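Local coordinates for protein sortase (Actinomyces oris, PDB 5UTT) that probably acts as a class E transpeptidase, cleaving sorting signals of surface proteins and joining them to the cell wall, at residues Phe76-His81 and Ile144-Cys149. Residues are numbered along the deposited sequence; the frame is centred on the assembly and turned at random.
Sequences FAIAGH and ITLTTC
Ile78 has CG1 between its backbone N and carbonyl carbon (chi1 59°), which carries CD1 across to Leu146 CD1, 3.6 Å away. In Ile144, CG1 is anti to the backbone N (chi1 -169°) and lies in the ring plane of Phe76, at its edge, 3.8 Å from CD2. The Ile144 and Ile78 CD1 methyls also meet, so these four side chains form one apolar patch. Ile47 of strand 45-49 packs on Phe76 and Ile78. Ala77, Ala79, Thr145 and Thr147 line the other face, where Thr147 OG1 lies 3.7 Å from Ala79 CB and bonds to Tyr64.

The backbones run parallel, 17° apart. Thr145 N reaches Phe76 O from above the carbonyl plane, while Thr145 O takes a nearly straight bond of 2.7 Å from Ile78 N. Two residues on, Thr147 N bonds to Ile78 O and Thr147 O accepts from Gly80 N; here both donors lie nearly in line with the C=O. Beyond the last bridge, Thr148 OG1 donates to Gly80 O at 2.8 Å, so a side chain prolongs the backbone pairing. His81 turns away and bonds to Asp57. The pair joins neighbouring strands 74-79 and 142-150 in the wall of the sortase beta-barrel; Cys149 ends a TLTTC sequence fitting the sortase TLxTC motif, so it and His81 are probably the catalytic cysteine and histidine.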
ATOM      1  N   PHE A  76       2.835  -7.129  -2.568  1.00 11.18           N
ATOM      2  CA  PHE A  76       1.587  -6.956  -1.781  1.00 11.06           C
ATOM      3  C   PHE A  76       0.868  -5.762  -2.402  1.00 10.80           C
ATOM      4  O   PHE A  76       1.245  -4.609  -2.169  1.00 11.08           O
ATOM      5  CB  PHE A  76       1.926  -6.728  -0.318  1.00 11.27           C
ATOM      6  CG  PHE A  76       0.717  -6.429   0.558  1.00 11.52           C
ATOM      7  CD1 PHE A  76      -0.089  -7.460   0.985  1.00 11.65           C
ATOM      8  CD2 PHE A  76       0.470  -5.140   1.010  1.00 11.55           C
ATOM      9  CE1 PHE A  76      -1.199  -7.208   1.801  1.00 11.56           C
ATOM     10  CE2 PHE A  76      -0.641  -4.873   1.836  1.00 11.57           C
ATOM     11  CZ  PHE A  76      -1.457  -5.903   2.221  1.00 11.37           C
ATOM     12  N   ALA A  77      -0.181  -5.998  -3.166  1.00 10.80           N
ATOM     13  CA  ALA A  77      -0.744  -4.920  -3.933  1.00 10.40           C
ATOM     14  C   ALA A  77      -2.084  -4.546  -3.327  1.00 10.09           C
ATOM     15  O   ALA A  77      -2.871  -5.429  -2.911  1.00  9.85           O
ATOM     16  CB  ALA A  77      -0.902  -5.318  -5.375  1.00 10.65           C
ATOM     17  N   ILE A  78      -2.302  -3.257  -3.234  1.00 10.03           N
ATOM     18  CA  ILE A  78      -3.574  -2.760  -2.666  1.00 10.07           C
ATOM     19  C   ILE A  78      -4.202  -1.688  -3.531  1.00 10.33           C
ATOM     20  O   ILE A  78      -3.552  -0.819  -4.106  1.00 10.25           O
ATOM     21  CB  ILE A  78      -3.380  -2.260  -1.206  1.00 10.45           C
ATOM     22  CG1 ILE A  78      -2.353  -1.139  -1.149  1.00 10.38           C
ATOM     23  CG2 ILE A  78      -3.031  -3.414  -0.241  1.00 10.48           C
ATOM     24  CD1 ILE A  78      -2.238  -0.507   0.211  1.00 10.53           C
ATOM     25  N   ALA A  79      -5.530  -1.722  -3.579  1.00 10.69           N
ATOM     26  CA  ALA A  79      -6.331  -0.755  -4.324  1.00 11.15           C
ATOM     27  C   ALA A  79      -6.992   0.203  -3.361  1.00 11.78           C
ATOM     28  O   ALA A  79      -7.345  -0.177  -2.244  1.00 12.91           O
ATOM     29  CB  ALA A  79      -7.399  -1.508  -5.139  1.00 11.31           C
ATOM     30  N   GLY A  80      -7.170   1.442  -3.785  1.00 11.77           N
ATOM     31  CA  GLY A  80      -7.924   2.427  -3.050  1.00 12.20           C
ATOM     32  C   GLY A  80      -8.683   3.381  -3.921  1.00 12.09           C
ATOM     33  O   GLY A  80      -8.302   3.696  -5.043  1.00 11.87           O
ATOM     34  N   HIS A  81      -9.852   3.798  -3.435  1.00 12.85           N
ATOM     35  CA  HIS A  81     -10.555   4.825  -4.118  1.00 14.06           C
ATOM     36  C   HIS A  81      -9.778   6.142  -4.105  1.00 13.76           C
ATOM     37  O   HIS A  81      -9.127   6.487  -3.144  1.00 13.52           O
ATOM     38  CB  HIS A  81     -11.896   5.060  -3.429  1.00 15.23           C
ATOM     39  CG  HIS A  81     -12.969   4.102  -3.811  1.00 17.12           C
ATOM     40  ND1 HIS A  81     -12.844   3.167  -4.812  1.00 19.39           N
ATOM     41  CD2 HIS A  81     -14.244   3.995  -3.358  1.00 18.99           C
ATOM     42  CE1 HIS A  81     -13.972   2.487  -4.929  1.00 19.54           C
ATOM     43  NE2 HIS A  81     -14.847   2.991  -4.079  1.00 20.12           N
ATOM     44  N   ILE A 144       5.451  -3.279  -2.042  1.00 11.28           N
ATOM     45  CA  ILE A 144       4.003  -2.899  -1.906  1.00 10.74           C
ATOM     46  C   ILE A 144       3.662  -2.135  -3.181  1.00 10.50           C
ATOM     47  O   ILE A 144       4.516  -1.441  -3.736  1.00 10.57           O
ATOM     48  CB  ILE A 144       3.678  -2.114  -0.605  1.00 10.56           C
ATOM     49  CG1 ILE A 144       2.137  -1.976  -0.378  1.00 10.65           C
ATOM     50  CG2 ILE A 144       4.250  -0.702  -0.586  1.00 10.69           C
ATOM     51  CD1 ILE A 144       1.712  -1.383   0.932  1.00 10.71           C
ATOM     52  N   THR A 145       2.409  -2.247  -3.628  1.00 10.58           N
ATOM     53  CA  THR A 145       1.969  -1.537  -4.786  1.00 10.09           C
ATOM     54  C   THR A 145       0.643  -0.904  -4.407  1.00  9.99           C
ATOM     55  O   THR A 145      -0.212  -1.595  -3.887  1.00 10.14           O
ATOM     56  CB  THR A 145       1.770  -2.454  -6.004  1.00 10.29           C
ATOM     57  OG1 THR A 145       3.056  -2.999  -6.399  1.00 10.41           O
ATOM     58  CG2 THR A 145       1.262  -1.683  -7.186  1.00 10.10           C
ATOM     59  N   LEU A 146       0.536   0.388  -4.657  1.00  9.77           N
ATOM     60  CA  LEU A 146      -0.753   1.110  -4.468  1.00  9.93           C
ATOM     61  C   LEU A 146      -1.312   1.448  -5.812  1.00  9.97           C
ATOM     62  O   LEU A 146      -0.582   2.068  -6.632  1.00  9.93           O
ATOM     63  CB  LEU A 146      -0.554   2.389  -3.662  1.00 10.05           C
ATOM     64  CG  LEU A 146      -0.672   2.357  -2.123  1.00 10.57           C
ATOM     65  CD1 LEU A 146       0.283   1.394  -1.514  1.00 10.49           C
ATOM     66  CD2 LEU A 146      -0.465   3.748  -1.525  1.00 11.05           C
ATOM     67  N   THR A 147      -2.623   1.210  -6.001  1.00 10.04           N
ATOM     68  CA  THR A 147      -3.304   1.485  -7.248  1.00 10.16           C
ATOM     69  C   THR A 147      -4.543   2.322  -7.020  1.00 10.34           C
ATOM     70  O   THR A 147      -5.239   2.120  -6.037  1.00 10.27           O
ATOM     71  CB  THR A 147      -3.702   0.193  -8.066  1.00 10.44           C
ATOM     72  OG1 THR A 147      -4.867  -0.473  -7.556  1.00 10.33           O
ATOM     73  CG2 THR A 147      -2.577  -0.864  -8.028  1.00 10.34           C
ATOM     74  N   THR A 148      -4.789   3.202  -7.951  1.00 10.12           N
ATOM     75  CA  THR A 148      -6.029   3.987  -7.940  1.00 10.57           C
ATOM     76  C   THR A 148      -6.307   4.527  -9.348  1.00 10.68           C
ATOM     77  O   THR A 148      -5.505   4.377 -10.254  1.00 10.86           O
ATOM     78  CB  THR A 148      -5.921   5.129  -6.892  1.00 10.49           C
ATOM     79  OG1 THR A 148      -7.232   5.717  -6.713  1.00 11.19           O
ATOM     80  CG2 THR A 148      -5.014   6.169  -7.343  1.00 10.48           C
ATOM     81  N   CYS A 149      -7.433   5.229  -9.529  1.00 11.38           N
ATOM     82  CA  CYS A 149      -7.827   5.787 -10.811  1.00 12.06           C
ATOM     83  C   CYS A 149      -7.171   7.104 -11.085  1.00 11.56           C
ATOM     84  O   CYS A 149      -6.893   7.850 -10.159  1.00 11.45           O
ATOM     85  CB  CYS A 149      -9.370   5.977 -10.833  1.00 13.07           C
ATOM     86  SG  CYS A 149     -10.197   4.392 -10.998  1.00 17.04           S
TER